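Local coordinates for protein inositol dehydrogenase (Lactobacillus casei, PDB 4MKX) that probably oxidises scyllo-inositol with NAD as cofactor, as a Rossmann-fold dehydrogenase of the Gfo/Idh/MocA family, at residues L115-I120 and D330-T335; Q95-A100 and E121-V126; L191-S196 and K336-L341; L133-G138 and I326-G331; I211-A216 and N348-V353. All coordinates share one frame; numbering follows the deposited sequence.

Interaction 1: residues L115-I120 and D330-T335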
# COMPACT_ATOMS: atom_id res chain seq x y z
N LEU A 115 -0.70 -2.09 40.88
CA LEU A 115 -1.54 -3.25 40.59
C LEU A 115 -2.80 -3.33 41.46
O LEU A 115 -3.77 -4.00 41.10
CB LEU A 115 -0.73 -4.53 40.76
CG LEU A 115 0.55 -4.53 39.93
CD1 LEU A 115 1.42 -5.71 40.30
CD2 LEU A 115 0.20 -4.57 38.46
N ASP A 116 -2.76 -2.66 42.60
CA ASP A 116 -3.84 -2.72 43.58
C ASP A 116 -4.51 -1.36 43.69
O ASP A 116 -3.85 -0.38 43.99
CB ASP A 116 -3.28 -3.13 44.94
CG ASP A 116 -4.34 -3.09 46.03
OD1 ASP A 116 -5.09 -4.08 46.16
OD2 ASP A 116 -4.41 -2.08 46.75
N ILE A 117 -5.81 -1.32 43.43
CA ILE A 117 -6.58 -0.08 43.43
C ILE A 117 -6.45 0.70 44.74
O ILE A 117 -6.27 1.92 44.73
CB ILE A 117 -8.07 -0.36 43.19
CG1 ILE A 117 -8.28 -1.19 41.93
CG2 ILE A 117 -8.85 0.95 43.10
CD1 ILE A 117 -7.98 -0.44 40.65
N GLU A 118 -6.57 0.01 45.87
CA GLU A 118 -6.47 0.67 47.17
C GLU A 118 -5.09 1.31 47.34
O GLU A 118 -4.97 2.48 47.73
CB GLU A 118 -6.73 -0.32 48.32
CG GLU A 118 -6.52 0.29 49.71
CD GLU A 118 -6.73 -0.71 50.84
OE1 GLU A 118 -7.04 -1.88 50.55
OE2 GLU A 118 -6.58 -0.31 52.01
N ALA A 119 -4.04 0.55 47.04
CA ALA A 119 -2.68 1.06 47.13
C ALA A 119 -2.45 2.23 46.16
O ALA A 119 -1.73 3.18 46.49
CB ALA A 119 -1.67 -0.05 46.89
N ILE A 120 -3.05 2.17 44.97
CA ILE A 120 -2.93 3.27 44.03
C ILE A 120 -3.53 4.58 44.57
O ILE A 120 -2.95 5.66 44.42
CB ILE A 120 -3.53 2.93 42.64
CG1 ILE A 120 -2.75 1.78 42.00
CG2 ILE A 120 -3.51 4.15 41.74
CD1 ILE A 120 -3.40 1.25 40.69
N ASP A 330 -4.79 8.88 35.07
CA ASP A 330 -4.67 8.12 33.83
C ASP A 330 -4.10 6.75 34.16
O ASP A 330 -4.49 5.74 33.58
CB ASP A 330 -3.76 8.85 32.84
CG ASP A 330 -4.37 10.13 32.33
OD1 ASP A 330 -5.58 10.13 32.02
OD2 ASP A 330 -3.66 11.15 32.24
N GLY A 331 -3.19 6.71 35.13
CA GLY A 331 -2.65 5.45 35.60
C GLY A 331 -3.66 4.56 36.29
O GLY A 331 -3.74 3.36 36.01
N LEU A 332 -4.40 5.13 37.24
CA LEU A 332 -5.44 4.39 37.95
C LEU A 332 -6.46 3.77 36.99
O LEU A 332 -6.77 2.58 37.10
CB LEU A 332 -6.16 5.30 38.94
CG LEU A 332 -7.41 4.69 39.60
CD1 LEU A 332 -7.03 3.52 40.49
CD2 LEU A 332 -8.14 5.76 40.38
N GLN A 333 -6.99 4.58 36.08
CA GLN A 333 -8.01 4.09 35.16
C GLN A 333 -7.48 3.01 34.23
O GLN A 333 -8.21 2.07 33.89
CB GLN A 333 -8.64 5.21 34.35
CG GLN A 333 -9.41 6.23 35.19
CD GLN A 333 -10.57 5.63 35.95
OE1 GLN A 333 -11.09 4.56 35.60
NE2 GLN A 333 -11.00 6.30 37.01
N GLY A 334 -6.23 3.14 33.82
CA GLY A 334 -5.61 2.12 32.99
C GLY A 334 -5.56 0.78 33.71
O GLY A 334 -5.89 -0.26 33.15
N THR A 335 -5.16 0.81 34.97
CA THR A 335 -5.07 -0.42 35.75
C THR A 335 -6.46 -0.98 36.02
O THR A 335 -6.68 -2.19 35.94
CB THR A 335 -4.34 -0.16 37.07
OG1 THR A 335 -2.94 -0.13 36.81
CG2 THR A 335 -4.62 -1.26 38.05

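Interaction 2: residues Q95-A100 and E121-V126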
# COMPACT_ATOMS: atom_id res chain seq x y z
N GLN A 95 5.62 2.06 45.81
CA GLN A 95 6.45 2.35 46.98
C GLN A 95 7.65 3.22 46.59
O GLN A 95 8.08 4.08 47.37
CB GLN A 95 6.89 1.07 47.70
CG GLN A 95 7.88 0.19 46.95
CD GLN A 95 8.49 -0.88 47.83
OE1 GLN A 95 7.93 -1.25 48.86
NE2 GLN A 95 9.66 -1.39 47.44
N GLN A 96 8.16 3.02 45.38
CA GLN A 96 9.29 3.82 44.90
C GLN A 96 8.86 5.23 44.50
O GLN A 96 9.59 6.20 44.76
CB GLN A 96 10.04 3.09 43.78
CG GLN A 96 10.75 1.82 44.27
CD GLN A 96 11.33 0.98 43.17
OE1 GLN A 96 11.05 1.20 41.99
NE2 GLN A 96 12.14 -0.01 43.54
N ILE A 97 7.68 5.36 43.89
CA ILE A 97 7.09 6.66 43.62
C ILE A 97 6.94 7.48 44.93
O ILE A 97 7.35 8.64 44.99
CB ILE A 97 5.72 6.53 42.93
CG1 ILE A 97 5.88 6.09 41.48
CG2 ILE A 97 4.97 7.85 42.95
CD1 ILE A 97 4.55 5.63 40.87
N GLU A 98 6.34 6.88 45.95
CA GLU A 98 6.13 7.57 47.22
C GLU A 98 7.44 8.01 47.87
O GLU A 98 7.57 9.15 48.32
CB GLU A 98 5.32 6.70 48.19
CG GLU A 98 3.86 6.56 47.79
CD GLU A 98 3.06 5.71 48.75
OE1 GLU A 98 3.53 5.48 49.88
OE2 GLU A 98 1.95 5.29 48.37
N SER A 99 8.41 7.10 47.91
CA SER A 99 9.70 7.41 48.50
C SER A 99 10.42 8.53 47.77
O SER A 99 11.00 9.42 48.39
CB SER A 99 10.58 6.17 48.49
OG SER A 99 11.93 6.52 48.74
N ALA A 100 10.38 8.50 46.44
CA ALA A 100 11.06 9.53 45.67
C ALA A 100 10.43 10.90 45.90
O ALA A 100 11.14 11.89 46.06
CB ALA A 100 11.04 9.19 44.18
N GLU A 121 -4.68 4.49 45.24
CA GLU A 121 -5.30 5.69 45.79
C GLU A 121 -4.45 6.30 46.91
O GLU A 121 -4.42 7.52 47.07
CB GLU A 121 -6.73 5.40 46.25
CG GLU A 121 -7.61 4.91 45.09
CD GLU A 121 -9.10 5.02 45.37
OE1 GLU A 121 -9.47 5.45 46.48
OE2 GLU A 121 -9.89 4.70 44.46
N HIS A 122 -3.74 5.46 47.65
CA HIS A 122 -2.82 5.95 48.68
C HIS A 122 -1.72 6.76 48.02
O HIS A 122 -1.34 7.83 48.50
CB HIS A 122 -2.21 4.77 49.45
CG HIS A 122 -1.29 5.18 50.56
ND1 HIS A 122 0.06 5.41 50.37
CD2 HIS A 122 -1.53 5.38 51.88
CE1 HIS A 122 0.61 5.74 51.53
NE2 HIS A 122 -0.33 5.73 52.46
N THR A 123 -1.22 6.27 46.89
CA THR A 123 -0.18 6.99 46.16
C THR A 123 -0.70 8.29 45.54
O THR A 123 0.01 9.29 45.52
CB THR A 123 0.46 6.09 45.09
OG1 THR A 123 1.08 4.98 45.75
CG2 THR A 123 1.52 6.86 44.29
N GLN A 124 -1.92 8.27 45.02
CA GLN A 124 -2.54 9.49 44.53
C GLN A 124 -2.53 10.59 45.59
O GLN A 124 -2.31 11.75 45.27
CB GLN A 124 -3.97 9.23 44.08
CG GLN A 124 -4.06 8.55 42.73
CD GLN A 124 -5.48 8.31 42.32
OE1 GLN A 124 -6.14 7.42 42.84
NE2 GLN A 124 -5.97 9.12 41.38
N GLN A 125 -2.80 10.21 46.84
CA GLN A 125 -2.76 11.18 47.93
C GLN A 125 -1.35 11.75 48.13
O GLN A 125 -1.19 12.97 48.25
CB GLN A 125 -3.27 10.53 49.22
CG GLN A 125 -3.07 11.37 50.47
CD GLN A 125 -3.93 12.63 50.49
OE1 GLN A 125 -4.79 12.83 49.65
NE2 GLN A 125 -3.69 13.48 51.48
N VAL A 126 -0.34 10.88 48.14
CA VAL A 126 1.05 11.32 48.28
C VAL A 126 1.42 12.27 47.14
O VAL A 126 2.02 13.32 47.36
CB VAL A 126 2.03 10.14 48.34
CG1 VAL A 126 3.46 10.64 48.44
CG2 VAL A 126 1.73 9.25 49.53

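Interaction 3: residues L191-S196 and K336-L341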
# COMPACT_ATOMS: atom_id res chain seq x y z
N LEU A 191 -2.61 -11.17 30.47
CA LEU A 191 -2.43 -10.63 29.12
C LEU A 191 -2.85 -9.18 28.99
O LEU A 191 -2.15 -8.37 28.37
CB LEU A 191 -3.21 -11.49 28.12
CG LEU A 191 -3.12 -11.10 26.64
CD1 LEU A 191 -1.73 -11.34 26.10
CD2 LEU A 191 -4.15 -11.88 25.82
N PHE A 192 -4.00 -8.83 29.55
CA PHE A 192 -4.54 -7.50 29.35
C PHE A 192 -3.76 -6.47 30.17
O PHE A 192 -3.57 -5.34 29.74
CB PHE A 192 -6.04 -7.48 29.64
CG PHE A 192 -6.82 -8.44 28.77
CD1 PHE A 192 -7.08 -8.13 27.44
CD2 PHE A 192 -7.28 -9.65 29.28
CE1 PHE A 192 -7.79 -9.01 26.63
CE2 PHE A 192 -7.99 -10.53 28.47
CZ PHE A 192 -8.24 -10.21 27.14
N LEU A 193 -3.31 -6.89 31.35
CA LEU A 193 -2.46 -6.05 32.17
C LEU A 193 -1.15 -5.77 31.46
O LEU A 193 -0.66 -4.63 31.43
CB LEU A 193 -2.17 -6.74 33.50
CG LEU A 193 -1.68 -5.85 34.64
CD1 LEU A 193 -2.88 -5.28 35.37
CD2 LEU A 193 -0.76 -6.64 35.57
N ASP A 194 -0.56 -6.81 30.89
CA ASP A 194 0.74 -6.69 30.24
C ASP A 194 0.68 -5.95 28.91
O ASP A 194 1.51 -5.08 28.63
CB ASP A 194 1.36 -8.08 30.02
CG ASP A 194 1.82 -8.73 31.32
OD1 ASP A 194 2.07 -7.99 32.30
OD2 ASP A 194 1.95 -9.98 31.34
N MET A 195 -0.31 -6.30 28.09
CA MET A 195 -0.32 -5.89 26.69
C MET A 195 -1.29 -4.76 26.34
O MET A 195 -1.08 -4.05 25.36
CB MET A 195 -0.64 -7.10 25.79
CG MET A 195 0.46 -8.14 25.75
SD MET A 195 2.00 -7.46 25.12
CE MET A 195 1.57 -7.24 23.39
N SER A 196 -2.36 -4.60 27.11
CA SER A 196 -3.44 -3.72 26.68
C SER A 196 -3.52 -2.38 27.39
O SER A 196 -4.37 -1.56 27.05
CB SER A 196 -4.79 -4.43 26.81
OG SER A 196 -4.77 -5.65 26.09
N LYS A 336 -7.40 -0.10 36.31
CA LYS A 336 -8.76 -0.53 36.63
C LYS A 336 -9.40 -1.25 35.46
O LYS A 336 -9.97 -2.33 35.64
CB LYS A 336 -9.62 0.67 37.02
CG LYS A 336 -11.02 0.30 37.45
CD LYS A 336 -11.87 1.53 37.70
CE LYS A 336 -11.37 2.28 38.91
NZ LYS A 336 -11.16 1.33 40.04
N ALA A 337 -9.31 -0.66 34.27
CA ALA A 337 -9.90 -1.27 33.07
C ALA A 337 -9.23 -2.60 32.76
O ALA A 337 -9.90 -3.56 32.37
CB ALA A 337 -9.83 -0.33 31.88
N ALA A 338 -7.92 -2.66 32.93
CA ALA A 338 -7.20 -3.90 32.68
C ALA A 338 -7.63 -5.01 33.65
O ALA A 338 -7.80 -6.16 33.26
CB ALA A 338 -5.69 -3.67 32.73
N LEU A 339 -7.80 -4.65 34.93
CA LEU A 339 -8.33 -5.61 35.90
C LEU A 339 -9.73 -6.08 35.53
O LEU A 339 -10.06 -7.24 35.69
CB LEU A 339 -8.36 -4.97 37.29
CG LEU A 339 -6.98 -4.70 37.89
CD1 LEU A 339 -7.13 -3.97 39.20
CD2 LEU A 339 -6.22 -6.01 38.08
N ALA A 340 -10.55 -5.15 35.04
CA ALA A 340 -11.91 -5.48 34.62
C ALA A 340 -11.89 -6.45 33.45
O ALA A 340 -12.72 -7.36 33.39
CB ALA A 340 -12.67 -4.22 34.26
N LEU A 341 -10.97 -6.25 32.51
CA LEU A 341 -10.83 -7.16 31.38
C LEU A 341 -10.41 -8.54 31.85
O LEU A 341 -10.90 -9.55 31.37
CB LEU A 341 -9.81 -6.62 30.37
CG LEU A 341 -10.24 -5.39 29.57
CD1 LEU A 341 -9.02 -4.79 28.86
CD2 LEU A 341 -11.29 -5.77 28.54

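Interaction 4: residues L133-G138 and I326-G331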
# COMPACT_ATOMS: atom_id res chain seq x y z
N LEU A 133 6.16 18.99 42.54
CA LEU A 133 7.03 18.04 41.86
C LEU A 133 6.31 17.45 40.66
O LEU A 133 5.10 17.22 40.70
CB LEU A 133 7.47 16.93 42.81
CG LEU A 133 8.25 17.41 44.03
CD1 LEU A 133 8.45 16.28 45.03
CD2 LEU A 133 9.59 17.98 43.60
N LYS A 134 7.06 17.24 39.58
CA LYS A 134 6.51 16.64 38.38
C LYS A 134 6.30 15.15 38.57
O LYS A 134 7.15 14.47 39.15
CB LYS A 134 7.47 16.88 37.21
CG LYS A 134 7.70 18.35 36.89
CD LYS A 134 6.39 19.07 36.67
CE LYS A 134 6.59 20.57 36.57
NZ LYS A 134 5.32 21.32 36.77
N PHE A 135 5.18 14.63 38.07
CA PHE A 135 4.97 13.19 38.04
C PHE A 135 4.48 12.81 36.65
O PHE A 135 3.53 13.41 36.16
CB PHE A 135 3.95 12.74 39.09
CG PHE A 135 3.55 11.30 38.95
CD1 PHE A 135 4.38 10.29 39.39
CD2 PHE A 135 2.35 10.97 38.33
CE1 PHE A 135 4.02 8.95 39.23
CE2 PHE A 135 1.98 9.65 38.16
CZ PHE A 135 2.81 8.64 38.62
N GLN A 136 5.14 11.84 36.03
CA GLN A 136 4.82 11.46 34.66
C GLN A 136 4.82 9.95 34.51
O GLN A 136 5.76 9.27 34.93
CB GLN A 136 5.82 12.10 33.69
CG GLN A 136 5.48 11.92 32.21
CD GLN A 136 6.38 12.73 31.31
OE1 GLN A 136 6.84 13.81 31.67
NE2 GLN A 136 6.66 12.20 30.12
N LEU A 137 3.76 9.42 33.88
CA LEU A 137 3.68 7.99 33.58
C LEU A 137 4.10 7.71 32.15
O LEU A 137 3.79 8.49 31.25
CB LEU A 137 2.24 7.50 33.78
CG LEU A 137 1.92 7.29 35.25
CD1 LEU A 137 0.41 7.25 35.45
CD2 LEU A 137 2.56 5.99 35.70
N GLY A 138 4.77 6.58 31.93
CA GLY A 138 5.34 6.26 30.62
C GLY A 138 4.39 5.77 29.54
O GLY A 138 4.64 4.74 28.90
N ILE A 326 -0.11 13.92 31.84
CA ILE A 326 -0.35 12.51 32.08
C ILE A 326 -0.33 12.28 33.59
O ILE A 326 0.71 12.38 34.24
CB ILE A 326 0.72 11.63 31.41
CG1 ILE A 326 0.79 11.94 29.91
CG2 ILE A 326 0.42 10.16 31.63
CD1 ILE A 326 1.94 11.25 29.20
N THR A 327 -1.50 11.98 34.15
CA THR A 327 -1.67 12.00 35.61
C THR A 327 -1.74 10.63 36.25
O THR A 327 -1.83 9.61 35.57
CB THR A 327 -2.94 12.77 36.00
OG1 THR A 327 -4.09 12.02 35.58
CG2 THR A 327 -2.96 14.11 35.32
N ALA A 328 -1.73 10.62 37.57
CA ALA A 328 -1.90 9.40 38.33
C ALA A 328 -3.26 8.80 38.02
O ALA A 328 -3.44 7.59 38.09
CB ALA A 328 -1.78 9.68 39.81
N GLU A 329 -4.21 9.66 37.67
CA GLU A 329 -5.57 9.22 37.35
C GLU A 329 -5.59 8.45 36.04
O GLU A 329 -6.34 7.49 35.89
CB GLU A 329 -6.53 10.41 37.26
CG GLU A 329 -7.99 10.02 36.94
CD GLU A 329 -8.68 9.32 38.10
OE1 GLU A 329 -8.20 9.44 39.25
OE2 GLU A 329 -9.72 8.66 37.88
N ASP A 330 -4.79 8.88 35.07
CA ASP A 330 -4.67 8.12 33.83
C ASP A 330 -4.10 6.75 34.16
O ASP A 330 -4.49 5.74 33.58
CB ASP A 330 -3.76 8.85 32.84
CG ASP A 330 -4.37 10.13 32.33
OD1 ASP A 330 -5.58 10.13 32.02
OD2 ASP A 330 -3.66 11.15 32.24
N GLY A 331 -3.19 6.71 35.13
CA GLY A 331 -2.65 5.45 35.60
C GLY A 331 -3.66 4.56 36.29
O GLY A 331 -3.74 3.36 36.01
O HOH W 1 2.70 14.26 33.31

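Interaction 5: residues I211-A216 and N348-V353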
# COMPACT_ATOMS: atom_id res chain seq x y z
N ILE A 211 -14.38 3.94 30.22
CA ILE A 211 -14.92 2.64 29.82
C ILE A 211 -15.94 2.16 30.86
O ILE A 211 -15.65 2.14 32.05
CB ILE A 211 -13.80 1.59 29.68
CG1 ILE A 211 -12.81 2.03 28.59
CG2 ILE A 211 -14.38 0.22 29.37
CD1 ILE A 211 -11.39 1.53 28.80
N ASP A 212 -17.12 1.76 30.39
CA ASP A 212 -18.22 1.37 31.28
C ASP A 212 -18.24 -0.13 31.54
O ASP A 212 -18.05 -0.58 32.66
CB ASP A 212 -19.56 1.82 30.72
CG ASP A 212 -20.72 1.54 31.68
OD1 ASP A 212 -20.48 1.53 32.90
OD2 ASP A 212 -21.85 1.35 31.20
N LYS A 213 -18.47 -0.93 30.50
CA LYS A 213 -18.49 -2.37 30.70
C LYS A 213 -17.74 -3.10 29.61
O LYS A 213 -17.60 -2.59 28.50
CB LYS A 213 -19.92 -2.90 30.85
CG LYS A 213 -20.84 -2.53 29.73
CD LYS A 213 -22.25 -3.05 30.01
CE LYS A 213 -22.94 -2.24 31.08
NZ LYS A 213 -24.24 -2.83 31.50
N VAL A 214 -17.23 -4.27 29.95
CA VAL A 214 -16.35 -5.04 29.08
C VAL A 214 -16.68 -6.52 29.12
O VAL A 214 -17.20 -7.04 30.12
CB VAL A 214 -14.87 -4.88 29.48
CG1 VAL A 214 -14.47 -3.41 29.52
CG2 VAL A 214 -14.60 -5.52 30.83
N TRP A 215 -16.38 -7.21 28.03
CA TRP A 215 -16.36 -8.67 28.01
C TRP A 215 -15.07 -9.02 27.30
O TRP A 215 -14.70 -8.36 26.35
CB TRP A 215 -17.57 -9.23 27.25
CG TRP A 215 -17.63 -10.74 27.22
CD1 TRP A 215 -17.30 -11.61 28.23
CD2 TRP A 215 -18.05 -11.56 26.12
NE1 TRP A 215 -17.50 -12.90 27.82
CE2 TRP A 215 -17.94 -12.90 26.52
CE3 TRP A 215 -18.49 -11.28 24.82
CZ2 TRP A 215 -18.28 -13.97 25.69
CZ3 TRP A 215 -18.83 -12.34 23.99
CH2 TRP A 215 -18.72 -13.67 24.42
N ALA A 216 -14.38 -10.04 27.79
CA ALA A 216 -13.13 -10.47 27.19
C ALA A 216 -13.10 -11.97 27.11
O ALA A 216 -13.57 -12.69 28.02
CB ALA A 216 -11.93 -9.95 27.99
N ASN A 348 -15.92 -15.21 32.29
CA ASN A 348 -16.60 -15.25 30.99
C ASN A 348 -17.97 -14.57 31.06
O ASN A 348 -19.01 -15.17 30.73
CB ASN A 348 -16.70 -16.69 30.43
CG ASN A 348 -16.95 -16.72 28.92
OD1 ASN A 348 -17.19 -15.68 28.30
ND2 ASN A 348 -16.90 -17.91 28.34
N ASP A 349 -17.98 -13.32 31.50
CA ASP A 349 -19.19 -12.53 31.62
C ASP A 349 -18.87 -11.04 31.52
O ASP A 349 -17.71 -10.64 31.62
CB ASP A 349 -19.87 -12.83 32.97
CG ASP A 349 -21.33 -12.40 33.01
OD1 ASP A 349 -21.91 -12.11 31.95
OD2 ASP A 349 -21.90 -12.36 34.13
N ILE A 350 -19.90 -10.23 31.30
CA ILE A 350 -19.74 -8.79 31.23
C ILE A 350 -19.41 -8.24 32.62
O ILE A 350 -20.06 -8.60 33.61
CB ILE A 350 -21.01 -8.13 30.66
CG1 ILE A 350 -21.21 -8.53 29.20
CG2 ILE A 350 -20.92 -6.62 30.74
CD1 ILE A 350 -22.62 -8.33 28.72
N VAL A 351 -18.39 -7.40 32.70
CA VAL A 351 -17.99 -6.79 33.97
C VAL A 351 -18.09 -5.27 33.86
O VAL A 351 -17.69 -4.70 32.84
CB VAL A 351 -16.58 -7.21 34.34
CG1 VAL A 351 -16.07 -6.43 35.56
CG2 VAL A 351 -16.55 -8.70 34.63
N GLN A 352 -18.63 -4.60 34.89
CA GLN A 352 -18.66 -3.14 34.92
C GLN A 352 -17.37 -2.66 35.55
O GLN A 352 -16.99 -3.14 36.62
CB GLN A 352 -19.87 -2.62 35.71
CG GLN A 352 -21.22 -2.99 35.10
CD GLN A 352 -22.15 -1.79 34.94
OE1 GLN A 352 -21.71 -0.70 34.57
NE2 GLN A 352 -23.43 -1.99 35.22
N VAL A 353 -16.69 -1.73 34.88
CA VAL A 353 -15.36 -1.30 35.30
C VAL A 353 -15.39 -0.61 36.67
O VAL A 353 -14.51 -0.84 37.51
CB VAL A 353 -14.73 -0.37 34.27
CG1 VAL A 353 -13.38 0.13 34.76
CG2 VAL A 353 -14.55 -1.10 32.94

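Interaction 1: residues L115-I120 and D330-T335
Ile117, Ile120, Leu332 and Thr335 meet through methyl and methylene groups, so no flat group offers a face or an edge across this contact. The one flat group with a task here is the carboxylate of Asp116, which takes no part across the contact: as N-cap of helix 117-128 it accepts from Ala119 N through the anti lone pair of OD2 at 2.7 Å. This bond caps the first turn, from which Ile117 and Ile120 project. Ile120 meets both partners with different branches. Its CD1 comes tip to tip with CG2 of Thr335 at 3.8 Å, while its CG2 lies 3.8 Å from CD1 of Leu332, the two side chains crossing obliquely. Leu332 owes this reach to its first torsion (CG anti to the backbone N, chi1 172°), which brings CD1 over to the opposite helix. The same CD1 also receives Ile117, whose side chain crosses that of Leu332 at about a right angle and brings its own CD1 to 4.1 Å. Thr335 shows two characters: with OG1 beside the backbone N (chi1 -79°), CG2 stands anti to N and meets Ile120, whereas OG1 hydrogen-bonds to Gly114 O. Between the segments there is no hydrogen bond. The start of a Rossmann-domain helix is thus held to helix 328-347 by apolar packing, with the threonine hydroxyl satisfied at its border by a backbone carbonyl.

Interaction 2: residues Q95-A100 and E121-V126
The helical turns carrying Glu98 and Thr123 run nearly parallel, 16° apart, with their axes 9.8 Å from each other at closest approach. Glu98 bridges the gap with an extended chain beyond CG, and a single oxygen, OE2, does the polar work. Thr123 OG1 donates to OE2 at 2.8 Å, approaching on the anti side, slightly out of the carboxylate plane. His122 ND1 donates to the same OE2, also at 2.8 Å, from above that plane, although the oxygen lies in the plane of the imidazole ring. His122 CG is anti to its backbone N (chi1 -178°), which brings the ND1 edge of the ring to the carboxylate, the two planes 36° apart. Nearer the backbone of Glu98, Val126 CG2 packs across CG at 3.8 Å, and the CG2 methyls of Ile97 and Thr123 meet at 3.8 Å on the side toward the parallel sheet. With a leucine in place of Glu98, the Thr123 hydroxyl and His122 ND1 would probably lose their shared acceptor and the imidazole would be set free to turn. The pairing has an apolar side toward the sheet and a polar side at Glu98, whose charge would probably favour a protonated His122.

Interaction 3: residues L191-S196 and K336-L341
Phe192 and Leu341 form the tight part of this contact, with Ala338 beside them; toward Leu193 and Leu339 the packing slackens. CB of Leu341 sits over one face of the Phe192 ring, 4.3 Å from its centroid and 28° off the normal, a CH-pi contact that lands nearest CG, at 3.8 Å. The two side chains cross at about a right angle, and Leu341 CD1 closes on Phe192 CB and CD1. This face is presented because the Phe192 ring lies beside its backbone N, CG anti to the carbonyl carbon (chi1 -59°). Ala338, with nothing beyond CB, lets the backbones come close: its CA is 5.2 Å from that of Leu193, and its CB rests 4.0 Å from Phe192 O. On the looser side, Leu193 CD1 reaches Ala338 CB at 4.2 Å and Leu339 CD2 only at 4.4 Å. Both leucines are partly exposed, and Leu193 also touches Leu115 of the Rossmann domain. If Phe192 were an alanine, the CB of Leu341 would probably lose the aromatic face beneath it, and a gap would open between the helices and Ala216 of the sheet. No hydrogen bond joins the two segments, though Phe192 N makes a weak one to Gln342 OE1, just beyond Leu341. The helix axes approach to 8.4 Å, roughly antiparallel, at 149° between directions. Both helices lie against the mixed sheet, with Phe192 and Leu341 reaching strand 211-219, the layered helix-on-sheet architecture of the C-terminal domain in Gfo/Idh/MocA proteins.

Interaction 4: residues L133-G138 and I326-G331
Phe135 opens the contact by pushing a ring edge, CE2, against the first turn of helix 328-347, 3.9 Å from Ala328 N and 4.1 Å from Ala328 CB. Its first torsion sets this up: CG stands anti to the backbone N (chi1 171°), and the ring runs out toward the helix start. The carbonyl of Phe135 is linked to the second segment through a water, which donates to Phe135 O at 3.1 Å and accepts from Ile326 N. Gln136 follows, its backbone passing Ile326 at the closest CA-CA approach of the segments, 5.9 Å, while its amide NE2 turns to a weak hydrogen bond with Glu310 O. Leu137 then packs against Ile326 and the first turn of the helix. Its CB meets Ile326 CG2 at 3.9 Å, and CD1 presses on the helix start, 3.3 Å from Thr327 O and 3.6 Å from Gly331 CA. Gly331, without a side chain, lets the methyl come this close to its CA. Leu137 N, buried here, has no hydrogen-bonding partner in the model. The turn it packs on is fixed by a capping box: Thr327 N donates to Asp330 OD2, and Asp330 N to Thr327 OG1, while a salt bridge joins Asp330 to Arg204. Strand 135-137, bonded to strand 106-109 along one edge, is the last strand of the six-stranded parallel Rossmann sheet, and the capped start of helix 328-347 packs beside it.

Interaction 5: residues I211-A216 and N348-V353
Val353 N donates to Asp212 O at 2.8 Å and nearly straight, 173° at the hydrogen, and the same carbonyl receives a CA-H contact from Gln352. The bond belongs to an antiparallel pairing that adds strand 351-352 at the end of the mixed sheet of the C-terminal domain. Val214 and Val351 form the hydrogen-bonded pair: Val214 N donates to Val351 O at 3.0 Å and Val351 N to Val214 O at 2.9 Å; Lys213 and Gln352 form the non-hydrogen-bonded one, with CA atoms 4.3 Å apart. On the other edge of strand 211-219, Asp212 and Lys213 both face Gln240 in a classic beta bulge. Side chains sort by face: Val214 and Val351 turn toward helix 328-347, where Val214 CG1 meets Val353 CG2 at 4.1 Å, while Lys213 and Gln352 lie on the other face, and Lys213 CB touches Ile350 CG2. Lys213, Trp215 and Ile350 adjoin the second subunit, packing on its Trp215. Asn348, the C-prime residue of the Schellman motif ending helix 328-347, sends ND2 to Gln240 OE1 of that subunit. Its OD1 accepts from Trp215 NE1 at 2.8 Å, in plane at the indole edge, with ring and amide only 13° apart.

Overall arrangement
Helix 328-347 joins most of these contacts: its start serves interaction 4, the next turns interaction 1, and the middle interaction 3, before the chain leaves it for the edge strand of interaction 5. Interaction 2 lies wholly within the Rossmann domain and shares helix 117-128 with interaction 1; their centres are 12 Å apart. Interactions 1 and 4 hold the long helix against the Rossmann domain, whereas 3 and 5 place it on the mixed sheet of the C-terminal domain. Centres of interactions 2 and 5 are about 29 Å apart. Interaction 2 closes first along the chain, while the others all return to the C-terminal residues, which thus tie both domains together.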